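Local coordinates for probable transcriptional regulator (Vibrio vulnificus, PDB 4GHJ), which probably binds DNA through a helix-turn-helix domain of the XRE family and so regulates transcription, at residues 41-55 / 78-90. Residues are numbered along the deposited sequence; the frame is centred on the assembly and turned at random.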
ATOM      1  N   LEU B  41       1.523 -11.159   1.771  1.00 21.31           N
ATOM      2  CA  LEU B  41       2.428 -11.138   0.620  1.00 20.79           C
ATOM      3  C   LEU B  41       3.246 -12.430   0.637  1.00 20.62           C
ATOM      4  O   LEU B  41       3.444 -13.053  -0.408  1.00 20.54           O
ATOM      5  CB  LEU B  41       3.352  -9.908   0.634  1.00 21.21           C
ATOM      6  CG  LEU B  41       2.829  -8.505   0.284  1.00 23.60           C
ATOM      7  CD1 LEU B  41       3.918  -7.451   0.625  1.00 23.16           C
ATOM      8  CD2 LEU B  41       2.433  -8.389  -1.192  1.00 22.39           C
ATOM      9  N   LYS B  42       3.751 -12.803   1.823  1.00 19.72           N
ATOM     10  CA  LYS B  42       4.495 -14.054   1.986  1.00 20.88           C
ATOM     11  C   LYS B  42       3.671 -15.280   1.541  1.00 21.98           C
ATOM     12  O   LYS B  42       4.177 -16.106   0.778  1.00 23.01           O
ATOM     13  CB  LYS B  42       4.971 -14.233   3.435  1.00 21.69           C
ATOM     14  CG  LYS B  42       5.614 -15.577   3.749  1.00 26.06           C
ATOM     15  CD  LYS B  42       6.039 -15.671   5.227  1.00 29.49           C
ATOM     16  CE  LYS B  42       6.683 -17.006   5.510  1.00 32.61           C
ATOM     17  NZ  LYS B  42       6.845 -17.235   6.960  1.00 35.32           N
ATOM     18  N   GLN B  43       2.437 -15.402   2.009  0.50 22.23           N
ATOM     19  CA  GLN B  43       1.615 -16.573   1.648  0.50 22.89           C
ATOM     20  C   GLN B  43       1.185 -16.572   0.166  0.50 22.83           C
ATOM     21  O   GLN B  43       1.016 -17.640  -0.428  0.50 22.04           O
ATOM     22  CB  GLN B  43       0.425 -16.723   2.589  0.50 24.91           C
ATOM     23  CG  GLN B  43       0.831 -16.887   4.062  0.50 24.17           C
ATOM     24  CD  GLN B  43       1.795 -18.068   4.313  0.50 27.93           C
ATOM     25  OE1 GLN B  43       1.748 -19.097   3.635  0.50 28.93           O
ATOM     26  NE2 GLN B  43       2.639 -17.924   5.321  0.50 25.65           N
ATOM     27  N   ALA B  44       1.012 -15.391  -0.426  1.00 21.97           N
ATOM     28  CA  ALA B  44       0.702 -15.297  -1.869  1.00 21.83           C
ATOM     29  C   ALA B  44       1.910 -15.839  -2.658  1.00 21.09           C
ATOM     30  O   ALA B  44       1.758 -16.578  -3.619  1.00 22.68           O
ATOM     31  CB  ALA B  44       0.374 -13.849  -2.278  1.00 20.85           C
ATOM     32  N   ARG B  45       3.120 -15.477  -2.224  1.00 19.97           N
ATOM     33  CA  ARG B  45       4.353 -15.950  -2.849  1.00 20.60           C
ATOM     34  C   ARG B  45       4.536 -17.473  -2.741  1.00 23.45           C
ATOM     35  O   ARG B  45       4.924 -18.151  -3.715  1.00 24.98           O
ATOM     36  CB  ARG B  45       5.551 -15.234  -2.207  1.00 19.65           C
ATOM     37  CG  ARG B  45       6.877 -15.800  -2.615  1.00 23.67           C
ATOM     38  CD  ARG B  45       8.049 -15.074  -2.006  1.00 20.75           C
ATOM     39  NE  ARG B  45       8.140 -15.175  -0.544  1.00 21.20           N
ATOM     40  CZ  ARG B  45       8.641 -16.208   0.131  1.00 22.12           C
ATOM     41  NH1 ARG B  45       9.081 -17.301  -0.499  1.00 21.50           N
ATOM     42  NH2 ARG B  45       8.711 -16.161   1.463  1.00 24.17           N
ATOM     43  N   LEU B  46       4.254 -18.005  -1.554  1.00 25.04           N
ATOM     44  CA  LEU B  46       4.380 -19.440  -1.276  1.00 26.36           C
ATOM     45  C   LEU B  46       3.350 -20.240  -2.070  1.00 27.54           C
ATOM     46  O   LEU B  46       3.658 -21.303  -2.597  1.00 28.03           O
ATOM     47  CB  LEU B  46       4.245 -19.705   0.229  1.00 25.44           C
ATOM     48  CG  LEU B  46       5.365 -19.155   1.131  1.00 26.69           C
ATOM     49  CD1 LEU B  46       5.063 -19.472   2.636  1.00 27.50           C
ATOM     50  CD2 LEU B  46       6.728 -19.719   0.733  1.00 25.84           C
ATOM     51  N   ASN B  47       2.144 -19.696  -2.195  1.00 28.19           N
ATOM     52  CA  ASN B  47       1.098 -20.331  -2.987  1.00 30.52           C
ATOM     53  C   ASN B  47       1.457 -20.412  -4.476  1.00 30.97           C
ATOM     54  O   ASN B  47       0.916 -21.244  -5.200  1.00 30.93           O
ATOM     55  CB  ASN B  47      -0.239 -19.613  -2.782  1.00 32.54           C
ATOM     56  CG  ASN B  47      -0.800 -19.835  -1.382  1.00 37.82           C
ATOM     57  OD1 ASN B  47      -0.391 -20.767  -0.687  1.00 42.37           O
ATOM     58  ND2 ASN B  47      -1.731 -18.977  -0.962  1.00 43.64           N
ATOM     59  N   ARG B  48       2.395 -19.578  -4.914  1.00 27.45           N
ATOM     60  CA  ARG B  48       2.850 -19.580  -6.310  1.00 29.45           C
ATOM     61  C   ARG B  48       4.170 -20.344  -6.484  1.00 29.82           C
ATOM     62  O   ARG B  48       4.724 -20.379  -7.580  1.00 29.30           O
ATOM     63  CB  ARG B  48       2.983 -18.129  -6.795  1.00 27.74           C
ATOM     64  CG  ARG B  48       1.604 -17.508  -7.021  1.00 27.82           C
ATOM     65  CD  ARG B  48       1.570 -15.992  -6.972  1.00 28.45           C
ATOM     66  NE  ARG B  48       0.211 -15.589  -7.274  1.00 29.89           N
ATOM     67  CZ  ARG B  48      -0.801 -15.674  -6.421  1.00 30.28           C
ATOM     68  NH1 ARG B  48      -0.616 -16.107  -5.172  1.00 29.77           N
ATOM     69  NH2 ARG B  48      -2.004 -15.325  -6.821  1.00 31.42           N
ATOM     70  N   ASP B  49       4.642 -20.956  -5.391  1.00 29.80           N
ATOM     71  CA  ASP B  49       5.893 -21.712  -5.358  1.00 30.81           C
ATOM     72  C   ASP B  49       7.112 -20.880  -5.697  1.00 28.61           C
ATOM     73  O   ASP B  49       8.035 -21.358  -6.359  1.00 29.86           O
ATOM     74  CB  ASP B  49       5.809 -22.927  -6.277  1.00 34.49           C
ATOM     75  CG  ASP B  49       4.952 -24.014  -5.702  1.00 40.97           C
ATOM     76  OD1 ASP B  49       4.822 -24.057  -4.458  1.00 47.23           O
ATOM     77  OD2 ASP B  49       4.433 -24.847  -6.482  1.00 50.04           O
ATOM     78  N   LEU B  50       7.122 -19.639  -5.236  1.00 26.30           N
ATOM     79  CA  LEU B  50       8.231 -18.733  -5.509  1.00 24.97           C
ATOM     80  C   LEU B  50       9.065 -18.500  -4.272  1.00 24.30           C
ATOM     81  O   LEU B  50       8.545 -18.547  -3.158  1.00 23.94           O
ATOM     82  CB  LEU B  50       7.705 -17.397  -6.027  1.00 25.12           C
ATOM     83  CG  LEU B  50       7.173 -17.323  -7.466  1.00 26.01           C
ATOM     84  CD1 LEU B  50       6.426 -16.020  -7.725  1.00 27.03           C
ATOM     85  CD2 LEU B  50       8.309 -17.490  -8.479  1.00 30.98           C
ATOM     86  N   THR B  51      10.364 -18.285  -4.457  1.00 23.90           N
ATOM     87  CA  THR B  51      11.227 -17.916  -3.334  1.00 24.55           C
ATOM     88  C   THR B  51      11.323 -16.373  -3.268  1.00 22.81           C
ATOM     89  O   THR B  51      10.953 -15.695  -4.229  1.00 21.58           O
ATOM     90  CB  THR B  51      12.637 -18.461  -3.513  1.00 24.27           C
ATOM     91  OG1 THR B  51      13.234 -17.849  -4.660  1.00 25.17           O
ATOM     92  CG2 THR B  51      12.623 -19.996  -3.687  1.00 30.58           C
ATOM     93  N   GLN B  52      11.869 -15.836  -2.172  1.00 22.50           N
ATOM     94  CA  GLN B  52      12.088 -14.390  -2.041  1.00 22.56           C
ATOM     95  C   GLN B  52      13.072 -13.929  -3.125  1.00 23.50           C
ATOM     96  O   GLN B  52      12.887 -12.870  -3.732  1.00 23.03           O
ATOM     97  CB  GLN B  52      12.600 -14.000  -0.654  1.00 22.95           C
ATOM     98  CG  GLN B  52      11.569 -14.132   0.447  1.00 24.21           C
ATOM     99  CD  GLN B  52      12.071 -13.690   1.783  1.00 26.69           C
ATOM    100  OE1 GLN B  52      13.278 -13.728   2.061  1.00 31.27           O
ATOM    101  NE2 GLN B  52      11.146 -13.292   2.649  1.00 26.94           N
ATOM    102  N   SER B  53      14.105 -14.731  -3.356  0.70 24.04           N
ATOM    103  CA  SER B  53      15.100 -14.443  -4.385  0.70 26.43           C
ATOM    104  C   SER B  53      14.468 -14.364  -5.758  0.70 25.60           C
ATOM    105  O   SER B  53      14.790 -13.466  -6.517  0.70 27.10           O
ATOM    106  CB  SER B  53      16.196 -15.503  -4.392  0.70 27.71           C
ATOM    107  OG  SER B  53      16.875 -15.509  -3.166  0.70 30.81           O
ATOM    108  N   GLU B  54      13.558 -15.296  -6.063  1.00 25.33           N
ATOM    109  CA  GLU B  54      12.867 -15.333  -7.377  1.00 25.58           C
ATOM    110  C   GLU B  54      11.921 -14.115  -7.592  1.00 24.75           C
ATOM    111  O   GLU B  54      11.842 -13.574  -8.690  1.00 24.55           O
ATOM    112  CB  GLU B  54      12.099 -16.653  -7.552  1.00 26.54           C
ATOM    113  CG  GLU B  54      13.022 -17.886  -7.701  1.00 30.82           C
ATOM    114  CD  GLU B  54      12.307 -19.236  -7.527  1.00 32.85           C
ATOM    115  OE1 GLU B  54      11.153 -19.255  -7.034  1.00 31.86           O
ATOM    116  OE2 GLU B  54      12.912 -20.285  -7.874  1.00 33.45           O
ATOM    117  N   VAL B  55      11.230 -13.690  -6.537  1.00 27.18           N
ATOM    118  CA  VAL B  55      10.373 -12.495  -6.617  1.00 25.31           C
ATOM    119  C   VAL B  55      11.247 -11.264  -6.894  1.00 23.06           C
ATOM    120  O   VAL B  55      10.958 -10.454  -7.800  1.00 26.79           O
ATOM    121  CB  VAL B  55       9.536 -12.320  -5.345  1.00 22.78           C
ATOM    122  CG1 VAL B  55       8.827 -10.943  -5.338  1.00 21.66           C
ATOM    123  CG2 VAL B  55       8.531 -13.472  -5.215  1.00 26.00           C
ATOM    124  N   ILE B  78       7.223  -0.198  -4.278  1.00 24.04           N
ATOM    125  CA  ILE B  78       7.878  -1.498  -4.155  1.00 23.86           C
ATOM    126  C   ILE B  78       6.860  -2.596  -3.904  1.00 25.07           C
ATOM    127  O   ILE B  78       6.997  -3.691  -4.453  1.00 23.59           O
ATOM    128  CB  ILE B  78       8.931  -1.501  -3.038  1.00 25.03           C
ATOM    129  CG1 ILE B  78      10.053  -0.506  -3.364  1.00 27.04           C
ATOM    130  CG2 ILE B  78       9.433  -2.949  -2.783  1.00 23.92           C
ATOM    131  CD1 ILE B  78      10.695  -0.676  -4.724  1.00 33.20           C
HETATM  132  N   MSE B  79       5.838  -2.305  -3.090  1.00 19.81           N
HETATM  133  CA  MSE B  79       4.762  -3.260  -2.857  1.00 20.10           C
HETATM  134  C   MSE B  79       4.052  -3.584  -4.188  1.00 20.64           C
HETATM  135  O   MSE B  79       3.778  -4.746  -4.467  1.00 17.70           O
HETATM  136  CB  MSE B  79       3.747  -2.767  -1.823  1.00 20.59           C
HETATM  137  CG  MSE B  79       2.710  -3.839  -1.449  1.00 24.66           C
HETATM  138 SE   MSE B  79       1.427  -3.290  -0.089  1.00 26.46          SE
HETATM  139  CE  MSE B  79       0.383  -2.015  -1.170  1.00 25.38           C
ATOM    140  N   ILE B  80       3.818  -2.557  -5.004  1.00 19.55           N
ATOM    141  CA  ILE B  80       3.171  -2.714  -6.322  1.00 20.20           C
ATOM    142  C   ILE B  80       4.023  -3.576  -7.262  1.00 20.70           C
ATOM    143  O   ILE B  80       3.493  -4.449  -7.942  1.00 21.06           O
ATOM    144  CB  ILE B  80       2.822  -1.354  -6.940  1.00 20.19           C
ATOM    145  CG1 ILE B  80       1.728  -0.679  -6.106  1.00 21.02           C
ATOM    146  CG2 ILE B  80       2.385  -1.516  -8.402  1.00 21.54           C
ATOM    147  CD1 ILE B  80       1.429   0.793  -6.474  1.00 21.64           C
ATOM    148  N   ALA B  81       5.330  -3.331  -7.288  1.00 20.06           N
ATOM    149  CA  ALA B  81       6.267  -4.144  -8.072  1.00 21.06           C
ATOM    150  C   ALA B  81       6.214  -5.611  -7.649  1.00 20.50           C
ATOM    151  O   ALA B  81       6.306  -6.493  -8.493  1.00 21.79           O
ATOM    152  CB  ALA B  81       7.686  -3.615  -7.927  1.00 20.91           C
ATOM    153  N   ILE B  82       6.104  -5.864  -6.340  1.00 21.21           N
ATOM    154  CA  ILE B  82       5.990  -7.238  -5.807  1.00 19.28           C
ATOM    155  C   ILE B  82       4.678  -7.862  -6.254  1.00 20.90           C
ATOM    156  O   ILE B  82       4.667  -9.013  -6.703  1.00 21.90           O
ATOM    157  CB  ILE B  82       6.176  -7.287  -4.274  1.00 18.33           C
ATOM    158  CG1 ILE B  82       7.613  -6.860  -3.919  1.00 18.25           C
ATOM    159  CG2 ILE B  82       5.870  -8.693  -3.685  1.00 21.04           C
ATOM    160  CD1 ILE B  82       7.911  -6.776  -2.375  1.00 19.61           C
ATOM    161  N   LEU B  83       3.580  -7.107  -6.167  1.00 19.31           N
ATOM    162  CA  LEU B  83       2.283  -7.589  -6.664  1.00 20.98           C
ATOM    163  C   LEU B  83       2.338  -7.932  -8.168  1.00 21.82           C
ATOM    164  O   LEU B  83       1.740  -8.937  -8.604  1.00 23.22           O
ATOM    165  CB  LEU B  83       1.172  -6.587  -6.413  1.00 20.58           C
ATOM    166  CG  LEU B  83       0.744  -6.330  -4.971  1.00 22.26           C
ATOM    167  CD1 LEU B  83      -0.258  -5.171  -4.949  1.00 21.75           C
ATOM    168  CD2 LEU B  83       0.166  -7.569  -4.350  1.00 22.50           C
HETATM  169  N   MSE B  84       3.018  -7.092  -8.943  0.70 21.53           N
HETATM  170  CA  MSE B  84       3.182  -7.318 -10.387  0.70 23.03           C
HETATM  171  C   MSE B  84       3.964  -8.621 -10.649  0.70 23.18           C
HETATM  172  O   MSE B  84       3.611  -9.395 -11.535  0.70 23.50           O
HETATM  173  CB  MSE B  84       3.895  -6.123 -11.026  0.70 23.87           C
HETATM  174  CG  MSE B  84       3.076  -4.817 -11.019  0.70 26.08           C
HETATM  175 SE   MSE B  84       4.114  -3.269 -11.580  0.70 28.45          SE
HETATM  176  CE  MSE B  84       4.616  -3.876 -13.358  0.70 30.26           C
ATOM    177  N   ALA B  85       5.010  -8.859  -9.855  1.00 23.60           N
ATOM    178  CA  ALA B  85       5.812 -10.097  -9.951  1.00 25.34           C
ATOM    179  C   ALA B  85       4.959 -11.344  -9.638  1.00 25.18           C
ATOM    180  O   ALA B  85       5.187 -12.371 -10.200  1.00 25.85           O
ATOM    181  CB  ALA B  85       7.038 -10.031  -9.023  1.00 26.19           C
ATOM    182  N   LEU B  86       3.971 -11.219  -8.752  1.00 23.60           N
ATOM    183  CA  LEU B  86       3.074 -12.316  -8.394  1.00 24.32           C
ATOM    184  C   LEU B  86       1.804 -12.374  -9.278  1.00 24.87           C
ATOM    185  O   LEU B  86       0.920 -13.195  -9.046  1.00 25.36           O
ATOM    186  CB  LEU B  86       2.663 -12.168  -6.924  1.00 23.16           C
ATOM    187  CG  LEU B  86       3.783 -12.187  -5.894  1.00 24.56           C
ATOM    188  CD1 LEU B  86       3.255 -11.819  -4.507  1.00 26.18           C
ATOM    189  CD2 LEU B  86       4.452 -13.549  -5.878  1.00 26.71           C
ATOM    190  N   ASP B  87       1.718 -11.496 -10.277  1.00 26.21           N
ATOM    191  CA  ASP B  87       0.546 -11.393 -11.155  1.00 27.42           C
ATOM    192  C   ASP B  87      -0.703 -11.119 -10.296  1.00 26.95           C
ATOM    193  O   ASP B  87      -1.741 -11.772 -10.441  1.00 28.86           O
ATOM    194  CB  ASP B  87       0.366 -12.661 -11.999  1.00 31.43           C
ATOM    195  CG  ASP B  87      -0.649 -12.478 -13.119  1.00 36.70           C
ATOM    196  OD1 ASP B  87      -0.877 -11.319 -13.564  1.00 39.95           O
ATOM    197  OD2 ASP B  87      -1.211 -13.490 -13.564  1.00 45.14           O
ATOM    198  N   LEU B  88      -0.569 -10.164  -9.378  1.00 24.31           N
ATOM    199  CA  LEU B  88      -1.649  -9.753  -8.466  1.00 22.92           C
ATOM    200  C   LEU B  88      -1.852  -8.222  -8.495  1.00 23.45           C
ATOM    201  O   LEU B  88      -2.435  -7.646  -7.577  1.00 21.59           O
ATOM    202  CB  LEU B  88      -1.315 -10.211  -7.036  1.00 21.45           C
ATOM    203  CG  LEU B  88      -1.464 -11.697  -6.711  1.00 24.88           C
ATOM    204  CD1 LEU B  88      -0.998 -12.030  -5.286  1.00 26.76           C
ATOM    205  CD2 LEU B  88      -2.927 -12.111  -6.897  1.00 25.87           C
ATOM    206  N   THR B  89      -1.398  -7.576  -9.564  1.00 23.23           N
ATOM    207  CA  THR B  89      -1.468  -6.113  -9.672  1.00 24.35           C
ATOM    208  C   THR B  89      -2.863  -5.530  -9.394  1.00 26.10           C
ATOM    209  O   THR B  89      -2.978  -4.536  -8.678  1.00 25.99           O
ATOM    210  CB  THR B  89      -0.986  -5.622 -11.060  1.00 27.80           C
ATOM    211  OG1 THR B  89       0.183  -6.343 -11.452  1.00 27.74           O
ATOM    212  CG2 THR B  89      -0.698  -4.087 -11.030  1.00 28.27           C
ATOM    213  N   GLU B  90      -3.919  -6.163  -9.921  1.00 30.95           N
ATOM    214  CA  GLU B  90      -5.307  -5.671  -9.719  1.00 31.80           C
ATOM    215  C   GLU B  90      -5.766  -5.644  -8.254  1.00 29.54           C
ATOM    216  O   GLU B  90      -6.678  -4.892  -7.886  1.00 27.32           O
ATOM    217  CB  GLU B  90      -6.309  -6.489 -10.520  1.00 34.20           C
ATOM    218  CG  GLU B  90      -6.127  -6.462 -12.032  1.00 43.68           C
ATOM    219  CD  GLU B  90      -7.186  -7.295 -12.762  1.00 55.59           C
ATOM    220  OE1 GLU B  90      -8.316  -7.427 -12.230  1.00 60.15           O
ATOM    221  OE2 GLU B  90      -6.902  -7.796 -13.875  1.00 62.74           O
TER
HETATM  222  O   HOH W   1      -1.959 -14.412  -9.680  1.00 32.98           O
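In the hydrophobic core of this XRE-like helix-turn-helix domain, Leu86 fills the angle between helix 30-47 and helix 52-59. Leu86 CD2 lies 3.7 Å from CD1 of Leu50, the two side chains running past each other in opposite directions. CG2 of Val55 and the backbone of Arg45 close round the same methyl, while CD1 faces Ala44 CB. Val55 has CG1 anti to its backbone N (chi1 170°), which brings that methyl 4.1 Å from CG2 of Ile82. Nearer the N-terminal ends of both segments, Leu41 CD2 meets Leu83 CD2 at 4.0 Å, the side chains crossing at about a right angle. Arg48 covers the end of helix 76-85. The extended chain carries Arg48 NE to Leu86 O in a weak, bent hydrogen bond of 3.1 Å. Arg48 NH1 donates to Ala44 O at 2.9 Å, and that oxygen lies close to the guanidinium plane; NH2 reaches Asp87 O through a water. Leu88 CD1 lies 3.7 Å above one face of the Arg48 guanidinium. Helices 30-47 and 76-85 both end in Schellman motifs, with Asp49 and Asp87 at positive phi. Helical segments 41-47 and 78-85 run nearly parallel, at 21°. Helix 63-69 touches Ile82 through Ala69, and Ile96 of the second subunit packs on Leu41.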